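Long-range contact in protein-tyrosine-phosphatase (Shewanella sp., PDB 2Z72), which is a cold-active phosphatase that hydrolyses phosphotyrosine in proteins, releasing phosphate, probably with the help of its two bound zinc ions: residues 208-219 and 243-254. Sequence-based numbering, arbitrary orientation. Where two conformers were deposited one is given.
Sequences GGISSEWISREL and DLLNFLFFGNGP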
ATOM      1  N   GLY A 208       8.925   5.811   0.769  1.00  9.64           N
ATOM      2  CA  GLY A 208       9.876   6.589   1.556  1.00  9.76           C
ATOM      3  C   GLY A 208      10.358   7.831   0.858  1.00 10.83           C
ATOM      4  O   GLY A 208      10.135   8.973   1.288  1.00 11.36           O
ATOM      5  N   GLY A 209      11.042   7.630  -0.273  1.00 10.59           N
ATOM      6  CA  GLY A 209      11.562   8.743  -1.079  1.00 11.14           C
ATOM      7  C   GLY A 209      12.759   8.266  -1.846  1.00 10.49           C
ATOM      8  O   GLY A 209      13.318   7.237  -1.623  1.00 11.25           O
ATOM      9  N   ILE A 210      13.185   9.119  -2.831  1.00 12.13           N
ATOM     10  CA  ILE A 210      14.307   8.814  -3.690  1.00 11.42           C
ATOM     11  C   ILE A 210      15.475   9.713  -3.273  1.00 12.00           C
ATOM     12  O   ILE A 210      15.379  10.932  -3.317  1.00 13.50           O
ATOM     13  CB  ILE A 210      13.933   8.993  -5.171  0.61 11.98           C
ATOM     14  CG1 ILE A 210      12.629   8.305  -5.553  0.61 10.68           C
ATOM     15  CG2 ILE A 210      15.123   8.560  -6.056  0.61 12.15           C
ATOM     16  CD1 ILE A 210      12.680   6.795  -5.473  0.61 11.60           C
ATOM     17  N   SER A 211      16.561   9.064  -2.911  1.00 12.41           N
ATOM     18  CA  SER A 211      17.825   9.688  -2.556  1.00 13.75           C
ATOM     19  C   SER A 211      18.712   9.839  -3.792  1.00 14.97           C
ATOM     20  O   SER A 211      18.474   9.230  -4.831  1.00 14.69           O
ATOM     21  CB  SER A 211      18.549   8.915  -1.489  1.00 14.18           C
ATOM     22  OG  SER A 211      18.925   7.630  -2.038  1.00 15.31           O
ATOM     23  N   SER A 212      19.747  10.631  -3.668  1.00 16.20           N
ATOM     24  CA  SER A 212      20.661  10.890  -4.794  1.00 17.11           C
ATOM     25  C   SER A 212      21.393   9.632  -5.202  1.00 17.04           C
ATOM     26  O   SER A 212      21.853   9.495  -6.355  1.00 17.31           O
ATOM     27  CB  SER A 212      21.631  12.003  -4.392  1.00 21.55           C
ATOM     28  OG  SER A 212      20.886  13.235  -4.466  1.00 27.06           O
ATOM     29  N   GLU A 213      21.490   8.653  -4.311  1.00 16.34           N
ATOM     30  CA  GLU A 213      22.115   7.328  -4.670  1.00 16.47           C
ATOM     31  C   GLU A 213      21.380   6.649  -5.798  1.00 14.87           C
ATOM     32  O   GLU A 213      22.017   5.892  -6.547  1.00 17.58           O
ATOM     33  CB  GLU A 213      22.226   6.448  -3.415  1.00 17.29           C
ATOM     34  CG  GLU A 213      22.845   5.083  -3.611  1.00 19.19           C
ATOM     35  CD  GLU A 213      23.220   4.339  -2.360  1.00 19.43           C
ATOM     36  OE1 GLU A 213      22.922   4.897  -1.295  1.00 19.49           O
ATOM     37  OE2 GLU A 213      23.700   3.168  -2.517  1.00 20.75           O
ATOM     38  N   TRP A 214      20.065   6.855  -5.943  1.00 14.76           N
ATOM     39  CA  TRP A 214      19.344   6.327  -7.093  1.00 14.16           C
ATOM     40  C   TRP A 214      20.032   6.727  -8.416  1.00 16.84           C
ATOM     41  O   TRP A 214      20.143   5.980  -9.360  1.00 15.99           O
ATOM     42  CB  TRP A 214      17.882   6.854  -7.044  1.00 14.00           C
ATOM     43  CG  TRP A 214      17.072   6.511  -8.283  1.00 13.05           C
ATOM     44  CD1 TRP A 214      17.030   7.133  -9.517  1.00 14.23           C
ATOM     45  CD2 TRP A 214      16.143   5.422  -8.381  1.00 11.48           C
ATOM     46  NE1 TRP A 214      16.179   6.538 -10.367  1.00 13.05           N
ATOM     47  CE2 TRP A 214      15.612   5.464  -9.688  1.00 12.00           C
ATOM     48  CE3 TRP A 214      15.714   4.404  -7.500  1.00 13.45           C
ATOM     49  CZ2 TRP A 214      14.697   4.555 -10.114  1.00 11.91           C
ATOM     50  CZ3 TRP A 214      14.789   3.516  -7.966  1.00 13.03           C
ATOM     51  CH2 TRP A 214      14.261   3.561  -9.248  1.00 12.82           C
ATOM     52  N   ILE A 215      20.359   8.019  -8.475  1.00 17.00           N
ATOM     53  CA  ILE A 215      20.946   8.629  -9.688  1.00 16.62           C
ATOM     54  C   ILE A 215      22.318   8.096  -9.982  1.00 16.86           C
ATOM     55  O   ILE A 215      22.664   7.737 -11.083  1.00 17.75           O
ATOM     56  CB  ILE A 215      20.956  10.177  -9.529  1.00 17.06           C
ATOM     57  CG1 ILE A 215      19.552  10.759  -9.315  1.00 17.95           C
ATOM     58  CG2 ILE A 215      21.683  10.775 -10.702  1.00 20.70           C
ATOM     59  CD1 ILE A 215      19.445  12.248  -9.112  1.00 21.05           C
ATOM     60  N   SER A 216      23.090   7.973  -8.897  1.00 16.75           N
ATOM     61  CA  SER A 216      24.464   7.486  -9.121  1.00 18.91           C
ATOM     62  C   SER A 216      24.472   6.024  -9.534  1.00 17.78           C
ATOM     63  O   SER A 216      25.383   5.633 -10.302  1.00 20.17           O
ATOM     64  CB  SER A 216      25.399   7.746  -7.964  0.57 24.58           C
ATOM     65  OG  SER A 216      24.900   7.146  -6.807  0.57 18.92           O
ATOM     66  N   ARG A 217      23.504   5.223  -9.089  1.00 17.40           N
ATOM     67  CA  ARG A 217      23.350   3.835  -9.507  1.00 17.47           C
ATOM     68  C   ARG A 217      22.646   3.661 -10.853  1.00 17.18           C
ATOM     69  O   ARG A 217      22.530   2.540 -11.299  1.00 20.65           O
ATOM     70  CB  ARG A 217      22.585   3.053  -8.432  1.00 19.18           C
ATOM     71  CG  ARG A 217      23.462   2.926  -7.150  1.00 19.09           C
ATOM     72  CD  ARG A 217      22.783   1.974  -6.188  1.00 21.23           C
ATOM     73  NE  ARG A 217      23.644   1.853  -4.991  1.00 20.64           N
ATOM     74  CZ  ARG A 217      24.654   1.007  -4.898  1.00 24.95           C
ATOM     75  NH1 ARG A 217      24.986   0.170  -5.866  1.00 32.58           N
ATOM     76  NH2 ARG A 217      25.367   0.995  -3.780  1.00 31.59           N
ATOM     77  N   GLU A 218      22.226   4.766 -11.481  1.00 17.30           N
ATOM     78  CA  GLU A 218      21.672   4.761 -12.809  1.00 17.94           C
ATOM     79  C   GLU A 218      20.474   3.814 -12.823  1.00 16.54           C
ATOM     80  O   GLU A 218      20.255   3.092 -13.792  1.00 19.93           O
ATOM     81  CB  GLU A 218      22.701   4.289 -13.834  0.51 22.20           C
ATOM     82  CG  GLU A 218      23.980   5.118 -13.848  0.51 25.64           C
ATOM     83  CD  GLU A 218      24.920   4.772 -14.991  0.51 27.48           C
ATOM     84  OE1 GLU A 218      25.583   5.705 -15.519  0.51 33.65           O
ATOM     85  OE2 GLU A 218      25.027   3.586 -15.378  0.51 39.80           O
ATOM     86  N   LEU A 219      19.657   3.840 -11.778  1.00 16.15           N
ATOM     87  CA  LEU A 219      18.467   2.996 -11.742  1.00 14.44           C
ATOM     88  C   LEU A 219      17.367   3.546 -12.616  1.00 13.32           C
ATOM     89  O   LEU A 219      17.321   4.693 -13.051  1.00 15.12           O
ATOM     90  CB  LEU A 219      17.975   2.856 -10.291  1.00 15.32           C
ATOM     91  CG  LEU A 219      18.688   1.778  -9.486  1.00 15.27           C
ATOM     92  CD1 LEU A 219      18.646   2.046  -8.008  1.00 16.42           C
ATOM     93  CD2 LEU A 219      18.071   0.421  -9.835  1.00 17.73           C
ATOM     94  N   ASP A 243      25.150  -5.253  -3.587  1.00 18.72           N
ATOM     95  CA  ASP A 243      25.188  -3.812  -3.387  1.00 18.76           C
ATOM     96  C   ASP A 243      23.905  -3.142  -3.782  1.00 16.45           C
ATOM     97  O   ASP A 243      23.407  -2.247  -3.096  1.00 16.87           O
ATOM     98  CB  ASP A 243      26.381  -3.404  -4.261  0.50 25.29           C
ATOM     99  CG  ASP A 243      26.651  -1.941  -4.453  0.50 23.98           C
ATOM    100  OD1 ASP A 243      26.433  -1.236  -3.433  0.50 33.40           O
ATOM    101  OD2 ASP A 243      27.052  -1.503  -5.548  0.50 36.30           O
ATOM    102  N   LEU A 244      23.360  -3.586  -4.919  1.00 15.70           N
ATOM    103  CA  LEU A 244      22.168  -2.902  -5.413  1.00 14.46           C
ATOM    104  C   LEU A 244      20.934  -3.262  -4.614  1.00 13.43           C
ATOM    105  O   LEU A 244      20.127  -2.359  -4.287  1.00 13.32           O
ATOM    106  CB  LEU A 244      21.984  -3.247  -6.884  1.00 15.82           C
ATOM    107  CG  LEU A 244      20.742  -2.693  -7.556  1.00 16.69           C
ATOM    108  CD1 LEU A 244      20.651  -1.196  -7.425  1.00 18.07           C
ATOM    109  CD2 LEU A 244      20.723  -3.040  -9.058  1.00 18.76           C
ATOM    110  N   LEU A 245      20.771  -4.546  -4.294  1.00 12.71           N
ATOM    111  CA  LEU A 245      19.653  -4.931  -3.451  1.00 12.18           C
ATOM    112  C   LEU A 245      19.750  -4.269  -2.084  1.00 12.15           C
ATOM    113  O   LEU A 245      18.714  -3.900  -1.498  1.00 11.67           O
ATOM    114  CB  LEU A 245      19.551  -6.460  -3.326  1.00 13.82           C
ATOM    115  CG  LEU A 245      19.235  -7.206  -4.604  1.00 13.33           C
ATOM    116  CD1 LEU A 245      19.198  -8.712  -4.353  1.00 14.75           C
ATOM    117  CD2 LEU A 245      17.957  -6.704  -5.274  1.00 15.46           C
ATOM    118  N   ASN A 246      20.953  -4.145  -1.559  1.00 12.85           N
ATOM    119  CA  ASN A 246      21.146  -3.519  -0.256  1.00 13.76           C
ATOM    120  C   ASN A 246      20.631  -2.086  -0.261  1.00 12.19           C
ATOM    121  O   ASN A 246      19.890  -1.634   0.594  1.00 14.56           O
ATOM    122  CB  ASN A 246      22.624  -3.634   0.088  0.58 14.38           C
ATOM    123  CG  ASN A 246      22.933  -3.137   1.484  0.58 14.39           C
ATOM    124  OD1 ASN A 246      22.412  -2.088   1.897  0.58 16.97           O
ATOM    125  ND2 ASN A 246      23.759  -3.849   2.234  0.58 18.79           N
ATOM    126  N   PHE A 247      20.994  -1.360  -1.316  1.00 12.62           N
ATOM    127  CA  PHE A 247      20.433  -0.005  -1.528  1.00 12.28           C
ATOM    128  C   PHE A 247      18.925  -0.020  -1.561  1.00 11.02           C
ATOM    129  O   PHE A 247      18.248   0.714  -0.867  1.00 11.27           O
ATOM    130  CB  PHE A 247      20.937   0.611  -2.843  1.00 13.85           C
ATOM    131  CG  PHE A 247      20.208   1.883  -3.160  1.00 13.33           C
ATOM    132  CD1 PHE A 247      19.442   1.997  -4.313  1.00 14.60           C
ATOM    133  CD2 PHE A 247      20.235   2.953  -2.303  1.00 15.10           C
ATOM    134  CE1 PHE A 247      18.732   3.130  -4.587  1.00 15.19           C
ATOM    135  CE2 PHE A 247      19.557   4.120  -2.565  1.00 15.61           C
ATOM    136  CZ  PHE A 247      18.784   4.211  -3.688  1.00 14.44           C
ATOM    137  N   LEU A 248      18.341  -0.853  -2.424  1.00 11.04           N
ATOM    138  CA  LEU A 248      16.916  -0.858  -2.650  1.00 11.05           C
ATOM    139  C   LEU A 248      16.116  -1.207  -1.413  1.00 10.23           C
ATOM    140  O   LEU A 248      15.016  -0.677  -1.212  1.00 10.04           O
ATOM    141  CB  LEU A 248      16.553  -1.786  -3.831  1.00 11.33           C
ATOM    142  CG  LEU A 248      16.967  -1.301  -5.219  1.00 11.53           C
ATOM    143  CD1 LEU A 248      16.709  -2.415  -6.245  1.00 13.26           C
ATOM    144  CD2 LEU A 248      16.193  -0.036  -5.555  1.00 11.82           C
ATOM    145  N   PHE A 249      16.624  -2.150  -0.615  1.00 10.72           N
ATOM    146  CA  PHE A 249      15.832  -2.662   0.490  1.00 10.81           C
ATOM    147  C   PHE A 249      16.082  -1.997   1.812  1.00 11.26           C
ATOM    148  O   PHE A 249      15.248  -2.184   2.737  1.00 11.96           O
ATOM    149  CB  PHE A 249      16.060  -4.182   0.653  1.00 11.62           C
ATOM    150  CG  PHE A 249      15.201  -4.989  -0.309  1.00 10.12           C
ATOM    151  CD1 PHE A 249      15.525  -5.196  -1.619  1.00 11.04           C
ATOM    152  CD2 PHE A 249      14.004  -5.517   0.132  1.00 12.69           C
ATOM    153  CE1 PHE A 249      14.721  -5.924  -2.497  1.00 11.19           C
ATOM    154  CE2 PHE A 249      13.229  -6.266  -0.728  1.00 12.80           C
ATOM    155  CZ  PHE A 249      13.561  -6.443  -2.034  1.00 11.08           C
ATOM    156  N   PHE A 250      17.138  -1.228   1.981  1.00 12.51           N
ATOM    157  CA  PHE A 250      17.459  -0.712   3.308  1.00 13.09           C
ATOM    158  C   PHE A 250      17.471   0.784   3.388  1.00 12.94           C
ATOM    159  O   PHE A 250      16.735   1.480   2.684  1.00 13.33           O
ATOM    160  CB  PHE A 250      18.734  -1.448   3.795  1.00 16.83           C
ATOM    161  CG  PHE A 250      18.462  -2.946   3.855  1.00 17.83           C
ATOM    162  CD1 PHE A 250      19.232  -3.776   3.039  1.00 18.98           C
ATOM    163  CD2 PHE A 250      17.462  -3.494   4.625  1.00 19.54           C
ATOM    164  CE1 PHE A 250      18.985  -5.140   3.034  1.00 19.06           C
ATOM    165  CE2 PHE A 250      17.203  -4.871   4.650  1.00 20.27           C
ATOM    166  CZ  PHE A 250      17.982  -5.668   3.804  1.00 21.97           C
ATOM    167  N   GLY A 251      18.178   1.407   4.325  1.00 15.65           N
ATOM    168  CA  GLY A 251      17.875   2.715   4.850  1.00 15.35           C
ATOM    169  C   GLY A 251      17.875   3.907   3.970  1.00 15.32           C
ATOM    170  O   GLY A 251      17.169   4.913   4.226  1.00 17.27           O
ATOM    171  N   ASN A 252      18.668   3.855   2.879  1.00 14.85           N
ATOM    172  CA  ASN A 252      18.714   5.015   1.987  1.00 14.06           C
ATOM    173  C   ASN A 252      17.846   4.831   0.748  1.00 12.34           C
ATOM    174  O   ASN A 252      17.846   5.677  -0.169  1.00 13.57           O
ATOM    175  CB  ASN A 252      20.161   5.277   1.503  1.00 16.93           C
ATOM    176  CG  ASN A 252      20.382   6.723   1.059  1.00 18.93           C
ATOM    177  OD1 ASN A 252      19.910   7.732   1.575  1.00 20.26           O
ATOM    178  ND2 ASN A 252      21.167   6.898  -0.004  1.00 19.35           N
ATOM    179  N   GLY A 253      17.141   3.694   0.661  1.00 11.74           N
ATOM    180  CA  GLY A 253      16.434   3.315  -0.530  1.00 10.88           C
ATOM    181  C   GLY A 253      14.981   3.752  -0.545  1.00 10.41           C
ATOM    182  O   GLY A 253      14.482   4.422   0.384  1.00 10.51           O
ATOM    183  N   PRO A 254      14.311   3.444  -1.650  1.00  9.20           N
ATOM    184  CA  PRO A 254      12.982   4.001  -1.844  1.00  9.73           C
ATOM    185  C   PRO A 254      11.944   3.726  -0.778  1.00  8.93           C
ATOM    186  O   PRO A 254      11.009   4.534  -0.672  1.00  9.38           O
ATOM    187  CB  PRO A 254      12.577   3.345  -3.192  1.00  9.88           C
ATOM    188  CG  PRO A 254      13.872   3.191  -3.956  1.00 10.53           C
ATOM    189  CD  PRO A 254      14.901   2.865  -2.883  1.00 10.07           C
TER
HETATM  190  O   HOH W   1      15.937   6.247  -2.214  1.00 12.08           O
HETATM  191  O   HOH W   2      22.005   9.482  -1.420  1.00 22.59           O
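Glu-213 CG packs over one face of the Phe-247 ring in a CH-pi contact, 3.9 Å from the centroid, while Ser-211 OG and Leu-219 CD1 meet the ring's edge. With CG anti to the backbone N (chi1 -180°) and an extended chain beyond, Glu-213 slides past the ring in the opposite direction, its carboxylate tilted 30° from the ring plane and divided between two partners. Glu-213 OE1 accepts from Asn-252 ND2 at 3.0 Å, on its anti side; Glu-213 OE2 takes both NE and NH2 of Arg-217, in the guanidinium plane. In the conformer given, Arg-217 NH1 also forms a nearly straight salt bridge with Asp-243 OD2 (2.7 Å), from above the carboxylate plane. Shortening Arg-217 to alanine would probably leave Glu-213 without its positive mate and open a gap beside Phe-247, which CD and NE touch. In this calcineurin-like phosphoesterase fold, Gly-208 follows the zinc ligand His-207, so the contact joins a metal-site loop to helix 243-249 and the turn after it. Beyond that helix, Pro-254 O accepts from Gly-208 N (2.8 Å) and Gly-209 N (3.1 Å), and Pro-254 CG touches Ile-210 CD1 and Trp-214 CZ3. Ser-211 OG donates to Asn-252 O at 2.9 Å, and a water links that same oxygen to Gly-209 O and Ser-211 N.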